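Putative histidinol-phosphate aminotransferase (Erwinia carotovora atroseptica, PDB 3LY1) binds pyridoxal 5'-phosphate and is probably an aminotransferase of the class-II family, related to histidinol-phosphate aminotransferases. Local coordinates at residues 62-67 with 193-198; 165-170 with 202-207. All blocks are in the same frame, centred on the assembly; numbering follows the deposited sequence.

Interaction 1: residues 62-67 with 193-198; sequences AHHQVE and SISPMI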
loop_
_atom_site.group_PDB
_atom_site.type_symbol
_atom_site.label_atom_id
_atom_site.label_comp_id
_atom_site.label_asym_id
_atom_site.label_seq_id
_atom_site.Cartn_x
_atom_site.Cartn_y
_atom_site.Cartn_z
ATOM N N ALA A 62 12.113 0.130 18.740
ATOM C CA ALA A 62 12.711 0.827 19.894
ATOM C C ALA A 62 11.708 1.771 20.577
ATOM O O ALA A 62 11.605 1.785 21.795
ATOM C CB ALA A 62 14.012 1.571 19.506
ATOM N N HIS A 63 10.941 2.519 19.791
ATOM C CA HIS A 63 9.929 3.430 20.329
ATOM C C HIS A 63 8.906 2.705 21.184
ATOM O O HIS A 63 8.468 3.224 22.187
ATOM C CB HIS A 63 9.204 4.139 19.197
ATOM C CG HIS A 63 8.207 5.146 19.665
ATOM N ND1 HIS A 63 8.575 6.369 20.185
ATOM C CD2 HIS A 63 6.857 5.100 19.718
ATOM C CE1 HIS A 63 7.486 7.036 20.534
ATOM N NE2 HIS A 63 6.429 6.292 20.248
ATOM N N HIS A 64 8.506 1.513 20.770
ATOM C CA HIS A 64 7.487 0.752 21.486
ATOM C C HIS A 64 8.057 -0.287 22.440
ATOM O O HIS A 64 7.306 -1.107 22.951
ATOM C CB HIS A 64 6.548 0.090 20.478
ATOM C CG HIS A 64 5.606 1.052 19.849
ATOM N ND1 HIS A 64 4.483 1.512 20.501
ATOM C CD2 HIS A 64 5.643 1.690 18.659
ATOM C CE1 HIS A 64 3.852 2.371 19.719
ATOM N NE2 HIS A 64 4.538 2.500 18.598
ATOM N N GLN A 65 9.376 -0.246 22.669
ATOM C CA GLN A 65 10.101 -1.236 23.500
ATOM C C GLN A 65 9.717 -2.676 23.197
ATOM O O GLN A 65 9.386 -3.465 24.104
ATOM C CB GLN A 65 9.942 -0.951 25.004
ATOM C CG GLN A 65 10.357 0.454 25.415
ATOM C CD GLN A 65 9.915 0.825 26.843
ATOM O OE1 GLN A 65 9.702 1.992 27.131
ATOM N NE2 GLN A 65 9.766 -0.166 27.722
ATOM N N VAL A 66 9.806 -3.017 21.913
ATOM C CA VAL A 66 9.578 -4.372 21.429
ATOM C C VAL A 66 10.747 -4.694 20.499
ATOM O O VAL A 66 11.596 -3.825 20.241
ATOM C CB VAL A 66 8.239 -4.499 20.680
ATOM C CG1 VAL A 66 7.051 -4.319 21.658
ATOM C CG2 VAL A 66 8.152 -3.513 19.455
ATOM N N GLU A 67 10.817 -5.928 20.024
ATOM C CA GLU A 67 11.843 -6.293 19.033
ATOM C C GLU A 67 11.251 -6.086 17.614
ATOM O O GLU A 67 10.065 -5.870 17.486
ATOM C CB GLU A 67 12.314 -7.728 19.253
ATOM C CG GLU A 67 12.918 -7.986 20.642
ATOM C CD GLU A 67 14.227 -7.202 20.892
ATOM O OE1 GLU A 67 14.827 -6.649 19.945
ATOM O OE2 GLU A 67 14.687 -7.144 22.052
ATOM N N SER A 193 -2.058 4.582 26.405
ATOM C CA SER A 193 -1.748 3.685 25.267
ATOM C C SER A 193 -1.678 2.230 25.762
ATOM O O SER A 193 -1.220 1.938 26.893
ATOM C CB SER A 193 -0.458 4.051 24.529
ATOM O OG SER A 193 -0.165 3.085 23.513
ATOM N N ILE A 194 -2.176 1.321 24.931
ATOM C CA ILE A 194 -2.155 -0.096 25.241
ATOM C C ILE A 194 -0.776 -0.690 25.009
ATOM O O ILE A 194 -0.512 -1.823 25.380
ATOM C CB ILE A 194 -3.237 -0.854 24.441
ATOM C CG1 ILE A 194 -3.618 -2.167 25.149
ATOM C CG2 ILE A 194 -2.850 -1.078 22.952
ATOM C CD1 ILE A 194 -4.511 -1.959 26.329
ATOM N N SER A 195 0.098 0.070 24.381
ATOM C CA SER A 195 1.432 -0.399 24.025
ATOM C C SER A 195 2.230 -1.156 25.109
ATOM O O SER A 195 2.829 -2.204 24.803
ATOM C CB SER A 195 2.274 0.764 23.477
ATOM O OG SER A 195 3.433 0.256 22.853
ATOM N N PRO A 196 2.250 -0.648 26.366
ATOM C CA PRO A 196 3.031 -1.397 27.344
ATOM C C PRO A 196 2.516 -2.838 27.592
ATOM O O PRO A 196 3.320 -3.693 27.957
ATOM C CB PRO A 196 2.956 -0.530 28.597
ATOM C CG PRO A 196 2.775 0.848 28.074
ATOM C CD PRO A 196 1.832 0.652 26.907
HETATM N N MSE A 197 1.225 -3.118 27.382
HETATM C CA MSE A 197 0.723 -4.487 27.551
HETATM C C MSE A 197 1.365 -5.445 26.519
HETATM O O MSE A 197 1.569 -6.623 26.786
HETATM C CB MSE A 197 -0.812 -4.526 27.476
HETATM C CG MSE A 197 -1.525 -3.579 28.466
HETATM SE SE MSE A 197 -1.077 -3.912 30.320
HETATM C CE MSE A 197 -0.046 -2.319 30.777
ATOM N N ILE A 198 1.714 -4.933 25.353
ATOM C CA ILE A 198 2.384 -5.754 24.320
ATOM C C ILE A 198 3.874 -5.952 24.674
ATOM O O ILE A 198 4.436 -7.060 24.588
ATOM C CB ILE A 198 2.227 -5.118 22.922
ATOM C CG1 ILE A 198 0.737 -5.040 22.537
ATOM C CG2 ILE A 198 3.080 -5.894 21.856
ATOM C CD1 ILE A 198 0.420 -4.045 21.379
HETATM O O HOH W 1 5.354 -0.012 25.093
#

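Interaction 2: residues 165-170 with 202-207; sequences PWIASK and AENIIL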
loop_
_atom_site.group_PDB
_atom_site.type_symbol
_atom_site.label_atom_id
_atom_site.label_comp_id
_atom_site.label_asym_id
_atom_site.label_seq_id
_atom_site.Cartn_x
_atom_site.Cartn_y
_atom_site.Cartn_z
ATOM N N PRO A 165 -8.229 -4.249 32.067
ATOM C CA PRO A 165 -8.530 -5.491 32.783
ATOM C C PRO A 165 -9.322 -6.469 31.965
ATOM O O PRO A 165 -9.215 -7.658 32.198
ATOM C CB PRO A 165 -9.399 -5.038 33.977
ATOM C CG PRO A 165 -9.164 -3.608 34.122
ATOM C CD PRO A 165 -8.857 -3.099 32.726
ATOM N N TRP A 166 -10.150 -5.979 31.049
ATOM C CA TRP A 166 -10.832 -6.876 30.112
ATOM C C TRP A 166 -9.818 -7.649 29.263
ATOM O O TRP A 166 -9.889 -8.879 29.172
ATOM C CB TRP A 166 -11.774 -6.081 29.222
ATOM C CG TRP A 166 -12.584 -6.901 28.245
ATOM C CD1 TRP A 166 -12.897 -8.233 28.321
ATOM C CD2 TRP A 166 -13.215 -6.411 27.064
ATOM N NE1 TRP A 166 -13.676 -8.597 27.246
ATOM C CE2 TRP A 166 -13.889 -7.494 26.463
ATOM C CE3 TRP A 166 -13.289 -5.153 26.465
ATOM C CZ2 TRP A 166 -14.633 -7.353 25.298
ATOM C CZ3 TRP A 166 -14.015 -5.019 25.296
ATOM C CH2 TRP A 166 -14.672 -6.110 24.726
ATOM N N ILE A 167 -8.848 -6.928 28.699
ATOM C CA ILE A 167 -7.849 -7.561 27.819
ATOM C C ILE A 167 -6.944 -8.499 28.625
ATOM O O ILE A 167 -6.635 -9.612 28.195
ATOM C CB ILE A 167 -7.016 -6.512 27.058
ATOM C CG1 ILE A 167 -7.945 -5.686 26.153
ATOM C CG2 ILE A 167 -5.842 -7.196 26.266
ATOM C CD1 ILE A 167 -7.241 -4.581 25.351
ATOM N N ALA A 168 -6.557 -8.054 29.812
ATOM C CA ALA A 168 -5.691 -8.821 30.678
ATOM C C ALA A 168 -6.375 -10.122 31.130
ATOM O O ALA A 168 -5.705 -11.081 31.443
ATOM C CB ALA A 168 -5.245 -7.973 31.872
ATOM N N SER A 169 -7.712 -10.158 31.148
ATOM C CA SER A 169 -8.445 -11.355 31.559
ATOM C C SER A 169 -8.407 -12.452 30.492
ATOM O O SER A 169 -8.849 -13.555 30.756
ATOM C CB SER A 169 -9.907 -11.025 31.937
ATOM O OG SER A 169 -10.753 -10.834 30.806
ATOM N N LYS A 170 -7.922 -12.146 29.286
ATOM C CA LYS A 170 -7.817 -13.128 28.195
ATOM C C LYS A 170 -9.085 -13.935 27.889
ATOM O O LYS A 170 -9.075 -15.166 27.954
ATOM C CB LYS A 170 -6.673 -14.101 28.466
ATOM C CG LYS A 170 -5.329 -13.405 28.520
ATOM C CD LYS A 170 -4.189 -14.375 28.794
ATOM C CE LYS A 170 -3.015 -13.633 29.468
ATOM N NZ LYS A 170 -2.748 -12.234 28.903
ATOM N N ALA A 202 1.643 -9.516 25.989
ATOM C CA ALA A 202 0.290 -9.879 25.528
ATOM C C ALA A 202 0.299 -10.457 24.084
ATOM O O ALA A 202 0.945 -9.918 23.164
ATOM C CB ALA A 202 -0.671 -8.642 25.611
ATOM N N GLU A 203 -0.436 -11.557 23.904
ATOM C CA GLU A 203 -0.612 -12.221 22.630
ATOM C C GLU A 203 -2.011 -12.020 22.027
ATOM O O GLU A 203 -2.305 -12.565 20.974
ATOM C CB GLU A 203 -0.322 -13.714 22.815
ATOM C CG GLU A 203 1.095 -13.929 23.417
ATOM C CD GLU A 203 1.526 -15.382 23.569
ATOM O OE1 GLU A 203 1.051 -16.249 22.810
ATOM O OE2 GLU A 203 2.365 -15.633 24.461
ATOM N N ASN A 204 -2.859 -11.223 22.695
ATOM C CA ASN A 204 -4.224 -10.990 22.253
ATOM C C ASN A 204 -4.508 -9.523 21.910
ATOM O O ASN A 204 -5.669 -9.090 21.937
ATOM C CB ASN A 204 -5.206 -11.519 23.303
ATOM C CG ASN A 204 -5.203 -10.724 24.622
ATOM O OD1 ASN A 204 -4.270 -10.009 24.936
ATOM N ND2 ASN A 204 -6.250 -10.914 25.422
ATOM N N ILE A 205 -3.464 -8.761 21.587
ATOM C CA ILE A 205 -3.628 -7.355 21.236
ATOM C C ILE A 205 -2.874 -7.004 19.960
ATOM O O ILE A 205 -1.684 -7.290 19.859
ATOM C CB ILE A 205 -3.054 -6.381 22.304
ATOM C CG1 ILE A 205 -3.492 -6.746 23.714
ATOM C CG2 ILE A 205 -3.411 -4.930 21.916
ATOM C CD1 ILE A 205 -2.827 -5.895 24.849
ATOM N N ILE A 206 -3.571 -6.351 19.024
ATOM C CA ILE A 206 -2.986 -5.641 17.867
ATOM C C ILE A 206 -3.230 -4.127 18.101
ATOM O O ILE A 206 -4.370 -3.661 18.216
ATOM C CB ILE A 206 -3.641 -6.147 16.504
ATOM C CG1 ILE A 206 -3.391 -7.645 16.292
ATOM C CG2 ILE A 206 -3.193 -5.315 15.282
ATOM C CD1 ILE A 206 -4.440 -8.376 15.295
ATOM N N LEU A 207 -2.145 -3.385 18.227
ATOM C CA LEU A 207 -2.171 -1.936 18.256
ATOM C C LEU A 207 -1.906 -1.433 16.864
ATOM O O LEU A 207 -0.924 -1.828 16.216
ATOM C CB LEU A 207 -1.101 -1.407 19.184
ATOM C CG LEU A 207 -0.808 0.086 19.221
ATOM C CD1 LEU A 207 -2.080 0.887 19.560
ATOM C CD2 LEU A 207 0.290 0.338 20.228
HETATM O O HOH W 2 -3.314 -9.977 27.516
HETATM O O HOH W 3 -1.711 -12.824 26.190
#

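Interaction 1: residues 62-67 with 193-198
The imidazole of H64 meets the hydroxyl of S195 edge-on. S195 OG lies near the ring plane, 2.9 Å from H64 ND1, and the two are hydrogen-bonded at an angle of 162°. Either atom could be the donor. S195 CB is also in the ring plane, so the CB-OG arm comes to the rim of the ring and not over a face. With OG anti to the backbone N (chi1 -166°), the serine reaches across to the histidine. One face of the H64 ring carries CD2 of H63, 3.6 Å above the plane.

The other ring nitrogen, NE2, is hydrogen-bonded to Y224 OH, and the two rings meet at about 60°. Both ring nitrogens therefore have hydroxyl partners, which fixes the rotation of the imidazole. A water adds a second link: it donates to H64 O and is hydrogen-bonded to S195 OG (3.0 Å).

Beside this polar pair, V66 CG1 touches I198 CG2 at 4.3 Å. Q65, with positive phi, is the C-prime residue of a Schellman motif that ends helix 50-63. S193 OG accepts from S195 N at 3.1 Å and caps the turn into helix 195-199. S193 OG is also hydrogen-bonded to E180 OE1.

The contact joins the two helix ends over the central mixed sheet. Y224 is on strand 223-226, while H64 and S195 touch K209 and L207 of strand 205-210. The H64 side chain is about 13 Å from the bound pyridoxal phosphate. Each hydroxyl can donate or accept, so the arrangement is compatible with a neutral imidazole but does not require one.

Interaction 2: residues 165-170 with 202-207
N204 meets the carbonyl of I167 with its amide nitrogen. N204 ND2 donates to I167 O at 3.1 Å, and the bond is nearly straight (172°). The acceptor lies in the plane of the N204 amide. I167 O also accepts from K170 N at the end of the helix, and the two donors come from opposite faces of the carbonyl plane. A water donates to N204 OD1 at 2.8 Å.

With CG1 anti to the carbonyl carbon (chi1 -62°), the CG2 branch of I167 is turned to N204 and I205. It lies 3.5 Å from N204 OD1 and, tightly, 3.5 Å from I205 CG1. The K170 and N204 side chains cross at about a right angle, with K170 CG 4.1 Å from N204 ND2. K170 NZ donates to a second water that also accepts from E203 N.

Further out, N204 and I206 make backbone bonds to F176, which places strand 205-210 beside strand 174-179. I167 also packs on F176. Helix 160-168 connects parallel strands 143-148 and 174-179, a beta-alpha-beta unit of the seven-stranded mixed sheet of the aminotransferase large domain. Helix 195-199 meets I205 through M197 and I198.

In the fold
From the N terminus, the chain first passes 62-67, where helix 50-63 ends. It then runs through much of the mixed sheet to 165-170, at the end of helix 160-168. Next comes 193-198, which closes the long loop of interaction 1. Segment 202-207 follows at once and closes the shorter loop of interaction 2. The segments alternate, so the two loops cross. Their centres are about 13 Å apart. Helix 195-199 and strand 205-210 join them directly: I194 packs on I205, I198 packs on L207, and M197 O probably accepts from A202 N. Together they tie helices 50-63, 160-168 and 195-199 to strand 205-210.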